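Poly-beta-1,6-N-acetyl-D-glucosamine N-deacetylase (PDB 4U10) probably removes N-acetyl groups from the exopolysaccharide poly-beta-1,6-N-acetyl-D-glucosamine, acting as a metal-binding hydrolase on carbon-nitrogen bonds other than peptide bonds. Local coordinates at residues Y4-H10 and A68-D74; P209-F213 and H229-Q234. All blocks are in the same frame, centred on the assembly; numbering follows the deposited sequence.

Contact 1 of 2, residues Y4-H10 and A68-D74; sequences YGVLAYH and AVVLSFD. With ZN (zinc ion), chain D.
The rings of Tyr9 and Phe73 lie alongside each other on one face of a parallel strand pair, their planes 17° apart but slid so far that they barely overlap. Phe73 CD2 reaches Tyr9 CB at 3.4 Å, while Ser72 O sits in plane at the edge of the Tyr9 ring and His10 O near the plane at the edge of Phe73. One residue on, the His10 imidazole and the Asp74 carboxylate stand 86° apart and meet through zinc: His10 NE2 and Asp74 OD2 each bind it at 2.1 Å, and a bound water lies at the imidazole edge, in its plane. The parallel register sets His10 level with Asp74 (CA–CA 4.9 Å) near the C-terminal end of strand 68-75; their zinc is not the neighbouring one held by Asp75, His144 and His149, the family's Asp-His-His set. Leu7 O takes two donors, Ser72 N at 2.9 Å and Ser72 OG at 2.6 Å, the hydroxyl coming from above the carbonyl plane. Ser72 OG reaches it by standing between its own N and carbonyl carbon (chi1 63°). Arg247 also bonds Ser72 OG and forms a salt bridge with Asp74 OD1, which may help to orient the carboxylate. Leu71 and Phe73 pack on helix 79-91, Tyr9 and Leu71 on helix 31-42; on the opposite face Tyr4 and Val70 meet helix 51-58, and strand 248-249 pairs with strand 3-13.

Contact 2 of 2, residues P209-F213 and H229-Q234; sequences PYGQF and HFALGQ
In the polysaccharide deacetylase fold, loops at the C-terminal ends of the parallel strands surround the metal site, and this contact joins two of them: the loop after strand 205-207, residues 209-213, and the one leaving strand 228-230. Tyr210 lies beside the site, its ring meeting that of the zinc ligand His149. Gly211 and Ala231 come closest in backbone terms, with CA atoms 4.6 Å apart. Gly211 has a positive phi, in a backbone conformation that calls for glycine, and Leu232 CG packs 3.7 Å from Gly211 CA, the close approach that a residue without a side chain allows. Phe213 carries the apolar part. Its CG stands between the backbone N and carbonyl carbon (chi1 71°), a torsion that lays the ring against Ala231, just past the end of strand 228-230, with Phe213 CE1 3.5 Å from Ala231 CB. His229 ND1 lies over one face of this ring, and CE1 of the imidazole approaches Phe213 CE2 at 3.8 Å; with planes at 54° the pair is oblique. Trp208 stacks on Phe213, and Tyr244 meets the same ring edge-to-face, extending the aromatic cluster to strand 244-245. Gly211 O lies in plane at the edge of the Phe213 ring. The Gln234 side chain, bent at chi2, bridges the two segments with both ends of its amide: OE1 accepts a weak bond from Leu232 N, and NE2 gives Gly211 O another weak one, 2.9 Å long but bent to 122° at the hydrogen.

From the N terminus, strand 3-13 comes first, and contact 1 closes a long excursion through helices 31-42 and 51-58 when strand 68-75 lines up beside it. The chain then passes through helices 79-91, 127-135 and 177-199 of this deacetylase domain, part of a longer protein, before contact 2 opens at 209-213; helix 215-222 makes up about half of the beta-alpha-beta crossover that closes it at 229-234. The two closures therefore follow in series, neither nested nor crossed. In space they meet: Ala8 CB lies 3.9 Å from Leu232 CD2, and Ser72 CB 4.1 Å from Phe230 CE2. These touches tie the sheet of strands 3-13 and 68-75 to that of strands 205-207 and 228-230, close to the zinc-binding region.

Contact 1 of 2, residues Y4-H10 and A68-D74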
loop_
_atom_site.group_PDB
_atom_site.type_symbol
_atom_site.label_atom_id
_atom_site.label_comp_id
_atom_site.label_asym_id
_atom_site.label_seq_id
_atom_site.Cartn_x
_atom_site.Cartn_y
_atom_site.Cartn_z
ATOM N N TYR A 4 -6.060 16.462 3.325
ATOM C CA TYR A 4 -4.773 15.804 3.542
ATOM C C TYR A 4 -4.232 15.213 2.225
ATOM O O TYR A 4 -5.028 14.871 1.297
ATOM C CB TYR A 4 -4.892 14.747 4.653
ATOM C CG TYR A 4 -5.741 13.549 4.292
ATOM C CD1 TYR A 4 -7.135 13.572 4.479
ATOM C CD2 TYR A 4 -5.165 12.437 3.704
ATOM C CE1 TYR A 4 -7.915 12.485 4.127
ATOM C CE2 TYR A 4 -5.923 11.329 3.387
ATOM C CZ TYR A 4 -7.294 11.362 3.580
ATOM O OH TYR A 4 -8.040 10.300 3.267
ATOM N N GLY A 5 -2.893 15.139 2.160
ATOM C CA GLY A 5 -2.184 14.523 1.067
ATOM C C GLY A 5 -1.642 13.163 1.508
ATOM O O GLY A 5 -1.479 12.914 2.675
ATOM N N VAL A 6 -1.334 12.306 0.553
ATOM C CA VAL A 6 -0.820 10.984 0.840
ATOM C C VAL A 6 0.383 10.677 -0.028
ATOM O O VAL A 6 0.305 10.851 -1.230
ATOM C CB VAL A 6 -1.895 9.874 0.675
ATOM C CG1 VAL A 6 -1.304 8.538 1.131
ATOM C CG2 VAL A 6 -3.155 10.169 1.498
ATOM N N LEU A 7 1.479 10.186 0.551
ATOM C CA LEU A 7 2.615 9.739 -0.253
ATOM C C LEU A 7 2.694 8.219 -0.339
ATOM O O LEU A 7 2.546 7.521 0.669
ATOM C CB LEU A 7 3.918 10.260 0.272
ATOM C CG LEU A 7 4.089 11.783 0.590
ATOM C CD1 LEU A 7 5.543 12.120 0.975
ATOM C CD2 LEU A 7 3.617 12.611 -0.601
ATOM N N ALA A 8 2.929 7.686 -1.535
ATOM C CA ALA A 8 3.012 6.210 -1.702
ATOM C C ALA A 8 4.435 5.739 -1.988
ATOM O O ALA A 8 4.968 5.974 -3.088
ATOM C CB ALA A 8 2.072 5.756 -2.835
ATOM N N TYR A 9 5.014 4.984 -1.068
ATOM C CA TYR A 9 6.354 4.456 -1.167
ATOM C C TYR A 9 6.289 2.939 -1.324
ATOM O O TYR A 9 5.267 2.364 -1.054
ATOM C CB TYR A 9 7.164 4.707 0.114
ATOM C CG TYR A 9 7.563 6.172 0.333
ATOM C CD1 TYR A 9 8.752 6.685 -0.179
ATOM C CD2 TYR A 9 6.764 7.011 1.108
ATOM C CE1 TYR A 9 9.075 8.038 0.022
ATOM C CE2 TYR A 9 7.110 8.350 1.351
ATOM C CZ TYR A 9 8.218 8.860 0.819
ATOM O OH TYR A 9 8.505 10.215 1.051
ATOM N N HIS A 10 7.371 2.319 -1.790
ATOM C CA HIS A 10 7.473 0.854 -1.861
ATOM C C HIS A 10 8.703 0.449 -1.065
ATOM O O HIS A 10 8.741 0.663 0.183
ATOM C CB HIS A 10 7.471 0.414 -3.335
ATOM C CG HIS A 10 6.159 0.673 -3.986
ATOM N ND1 HIS A 10 5.788 1.927 -4.417
ATOM C CD2 HIS A 10 5.086 -0.118 -4.159
ATOM C CE1 HIS A 10 4.554 1.896 -4.870
ATOM N NE2 HIS A 10 4.105 0.661 -4.737
ATOM N N ALA A 68 -1.805 18.463 6.666
ATOM C CA ALA A 68 -1.742 17.055 7.115
ATOM C C ALA A 68 -1.267 16.186 5.953
ATOM O O ALA A 68 -1.615 16.428 4.803
ATOM C CB ALA A 68 -3.113 16.597 7.616
ATOM N N VAL A 69 -0.455 15.178 6.255
ATOM C CA VAL A 69 0.072 14.286 5.252
ATOM C C VAL A 69 0.121 12.893 5.875
ATOM O O VAL A 69 0.478 12.738 7.039
ATOM C CB VAL A 69 1.507 14.688 4.892
ATOM C CG1 VAL A 69 2.138 13.653 3.975
ATOM C CG2 VAL A 69 1.516 16.084 4.282
ATOM N N VAL A 70 -0.246 11.884 5.088
ATOM C CA VAL A 70 -0.174 10.481 5.485
ATOM C C VAL A 70 0.952 9.822 4.653
ATOM O O VAL A 70 1.069 10.025 3.424
ATOM C CB VAL A 70 -1.495 9.725 5.246
ATOM C CG1 VAL A 70 -1.399 8.217 5.654
ATOM C CG2 VAL A 70 -2.620 10.334 6.049
ATOM N N LEU A 71 1.738 8.979 5.301
ATOM C CA LEU A 71 2.800 8.230 4.624
ATOM C C LEU A 71 2.329 6.798 4.443
ATOM O O LEU A 71 1.821 6.259 5.369
ATOM C CB LEU A 71 4.055 8.181 5.505
ATOM C CG LEU A 71 4.703 9.498 5.892
ATOM C CD1 LEU A 71 5.905 9.285 6.819
ATOM C CD2 LEU A 71 5.104 10.300 4.680
ATOM N N SER A 72 2.570 6.175 3.270
ATOM C CA SER A 72 2.115 4.821 2.976
ATOM C C SER A 72 3.192 3.980 2.264
ATOM O O SER A 72 3.940 4.518 1.431
ATOM C CB SER A 72 0.810 4.836 2.181
ATOM O OG SER A 72 0.923 5.445 0.898
ATOM N N PHE A 73 3.302 2.695 2.660
ATOM C CA PHE A 73 4.340 1.821 2.151
ATOM C C PHE A 73 3.680 0.541 1.708
ATOM O O PHE A 73 2.865 -0.045 2.444
ATOM C CB PHE A 73 5.416 1.525 3.181
ATOM C CG PHE A 73 6.131 2.749 3.657
ATOM C CD1 PHE A 73 5.602 3.534 4.694
ATOM C CD2 PHE A 73 7.353 3.120 3.103
ATOM C CE1 PHE A 73 6.263 4.699 5.086
ATOM C CE2 PHE A 73 7.998 4.256 3.509
ATOM C CZ PHE A 73 7.444 5.061 4.488
ATOM N N ASP A 74 3.902 0.211 0.440
ATOM C CA ASP A 74 3.246 -0.938 -0.197
ATOM C C ASP A 74 4.163 -2.156 -0.376
ATOM O O ASP A 74 5.327 -2.005 -0.757
ATOM C CB ASP A 74 2.753 -0.629 -1.608
ATOM C CG ASP A 74 1.645 0.411 -1.690
ATOM O OD1 ASP A 74 1.114 0.887 -0.665
ATOM O OD2 ASP A 74 1.257 0.693 -2.872
HETATM ZN ZN ZN D . 2.016 0.136 -4.741
HETATM O O HOH W 1 1.665 -1.712 -5.423
#

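Contact 2 of 2, residues P209-F213 and H229-Q234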
loop_
_atom_site.group_PDB
_atom_site.type_symbol
_atom_site.label_atom_id
_atom_site.label_comp_id
_atom_site.label_asym_id
_atom_site.label_seq_id
_atom_site.Cartn_x
_atom_site.Cartn_y
_atom_site.Cartn_z
ATOM N N PRO A 209 -3.120 -2.749 -5.760
ATOM C CA PRO A 209 -1.887 -3.018 -6.511
ATOM C C PRO A 209 -1.783 -2.136 -7.737
ATOM O O PRO A 209 -2.751 -2.035 -8.516
ATOM C CB PRO A 209 -2.100 -4.501 -6.953
ATOM C CG PRO A 209 -2.775 -5.083 -5.748
ATOM C CD PRO A 209 -3.844 -4.015 -5.529
ATOM N N TYR A 210 -0.615 -1.512 -7.912
ATOM C CA TYR A 210 -0.286 -0.697 -9.082
ATOM C C TYR A 210 -1.217 0.488 -9.198
ATOM O O TYR A 210 -1.307 1.082 -10.243
ATOM C CB TYR A 210 -0.396 -1.571 -10.359
ATOM C CG TYR A 210 0.148 -3.034 -10.248
ATOM C CD1 TYR A 210 1.462 -3.300 -10.043
ATOM C CD2 TYR A 210 -0.706 -4.126 -10.378
ATOM C CE1 TYR A 210 1.932 -4.605 -9.930
ATOM C CE2 TYR A 210 -0.251 -5.436 -10.305
ATOM C CZ TYR A 210 1.079 -5.668 -10.085
ATOM O OH TYR A 210 1.531 -6.984 -10.017
ATOM N N GLY A 211 -1.975 0.843 -8.164
ATOM C CA GLY A 211 -2.850 2.015 -8.298
ATOM C C GLY A 211 -4.169 1.721 -9.032
ATOM O O GLY A 211 -4.964 2.616 -9.203
ATOM N N GLN A 212 -4.400 0.473 -9.494
ATOM C CA GLN A 212 -5.486 0.228 -10.398
ATOM C C GLN A 212 -6.677 -0.452 -9.709
ATOM O O GLN A 212 -6.538 -1.473 -9.040
ATOM C CB GLN A 212 -5.036 -0.616 -11.595
ATOM C CG GLN A 212 -3.902 0.042 -12.413
ATOM C CD GLN A 212 -4.320 1.424 -12.949
ATOM O OE1 GLN A 212 -3.527 2.413 -12.864
ATOM N NE2 GLN A 212 -5.569 1.535 -13.427
ATOM N N PHE A 213 -7.851 0.053 -10.042
ATOM C CA PHE A 213 -9.105 -0.395 -9.433
ATOM C C PHE A 213 -10.280 -0.112 -10.347
ATOM O O PHE A 213 -10.124 0.478 -11.399
ATOM C CB PHE A 213 -9.264 0.299 -8.071
ATOM C CG PHE A 213 -9.570 1.766 -8.139
ATOM C CD1 PHE A 213 -8.569 2.703 -8.296
ATOM C CD2 PHE A 213 -10.872 2.209 -7.991
ATOM C CE1 PHE A 213 -8.881 4.044 -8.402
ATOM C CE2 PHE A 213 -11.188 3.545 -8.072
ATOM C CZ PHE A 213 -10.186 4.470 -8.278
ATOM N N HIS A 229 -10.167 3.392 0.252
ATOM C CA HIS A 229 -9.232 2.761 -0.661
ATOM C C HIS A 229 -8.180 3.738 -1.160
ATOM O O HIS A 229 -8.465 4.894 -1.510
ATOM C CB HIS A 229 -10.011 2.002 -1.770
ATOM C CG HIS A 229 -10.895 2.858 -2.610
ATOM N ND1 HIS A 229 -10.484 3.408 -3.800
ATOM C CD2 HIS A 229 -12.188 3.222 -2.454
ATOM C CE1 HIS A 229 -11.479 4.080 -4.348
ATOM N NE2 HIS A 229 -12.512 4.010 -3.531
ATOM N N PHE A 230 -6.945 3.272 -1.239
ATOM C CA PHE A 230 -5.817 4.096 -1.673
ATOM C C PHE A 230 -5.472 3.788 -3.143
ATOM O O PHE A 230 -4.997 2.688 -3.459
ATOM C CB PHE A 230 -4.582 3.781 -0.821
ATOM C CG PHE A 230 -4.560 4.394 0.591
ATOM C CD1 PHE A 230 -5.670 4.924 1.217
ATOM C CD2 PHE A 230 -3.352 4.349 1.328
ATOM C CE1 PHE A 230 -5.562 5.426 2.553
ATOM C CE2 PHE A 230 -3.258 4.870 2.585
ATOM C CZ PHE A 230 -4.355 5.401 3.177
ATOM N N ALA A 231 -5.607 4.799 -4.007
ATOM C CA ALA A 231 -5.162 4.733 -5.418
ATOM C C ALA A 231 -3.817 5.484 -5.609
ATOM O O ALA A 231 -3.046 5.631 -4.663
ATOM C CB ALA A 231 -6.291 5.263 -6.328
ATOM N N LEU A 232 -3.460 5.907 -6.817
ATOM C CA LEU A 232 -2.297 6.745 -6.978
ATOM C C LEU A 232 -2.792 8.147 -7.364
ATOM O O LEU A 232 -3.776 8.647 -6.772
ATOM C CB LEU A 232 -1.308 6.123 -7.966
ATOM C CG LEU A 232 -0.606 4.865 -7.446
ATOM C CD1 LEU A 232 0.312 4.246 -8.501
ATOM C CD2 LEU A 232 0.202 5.279 -6.240
ATOM N N GLY A 233 -2.137 8.752 -8.356
ATOM C CA GLY A 233 -2.266 10.184 -8.667
ATOM C C GLY A 233 -3.475 10.592 -9.503
ATOM O O GLY A 233 -3.537 11.712 -9.985
ATOM N N GLN A 234 -4.427 9.690 -9.647
ATOM C CA GLN A 234 -5.706 9.969 -10.291
ATOM C C GLN A 234 -6.682 10.865 -9.463
ATOM O O GLN A 234 -7.856 11.088 -9.854
ATOM C CB GLN A 234 -6.350 8.618 -10.693
ATOM C CG GLN A 234 -6.382 7.472 -9.657
ATOM C CD GLN A 234 -5.287 6.414 -9.847
ATOM O OE1 GLN A 234 -4.126 6.675 -9.561
ATOM N NE2 GLN A 234 -5.661 5.218 -10.310
#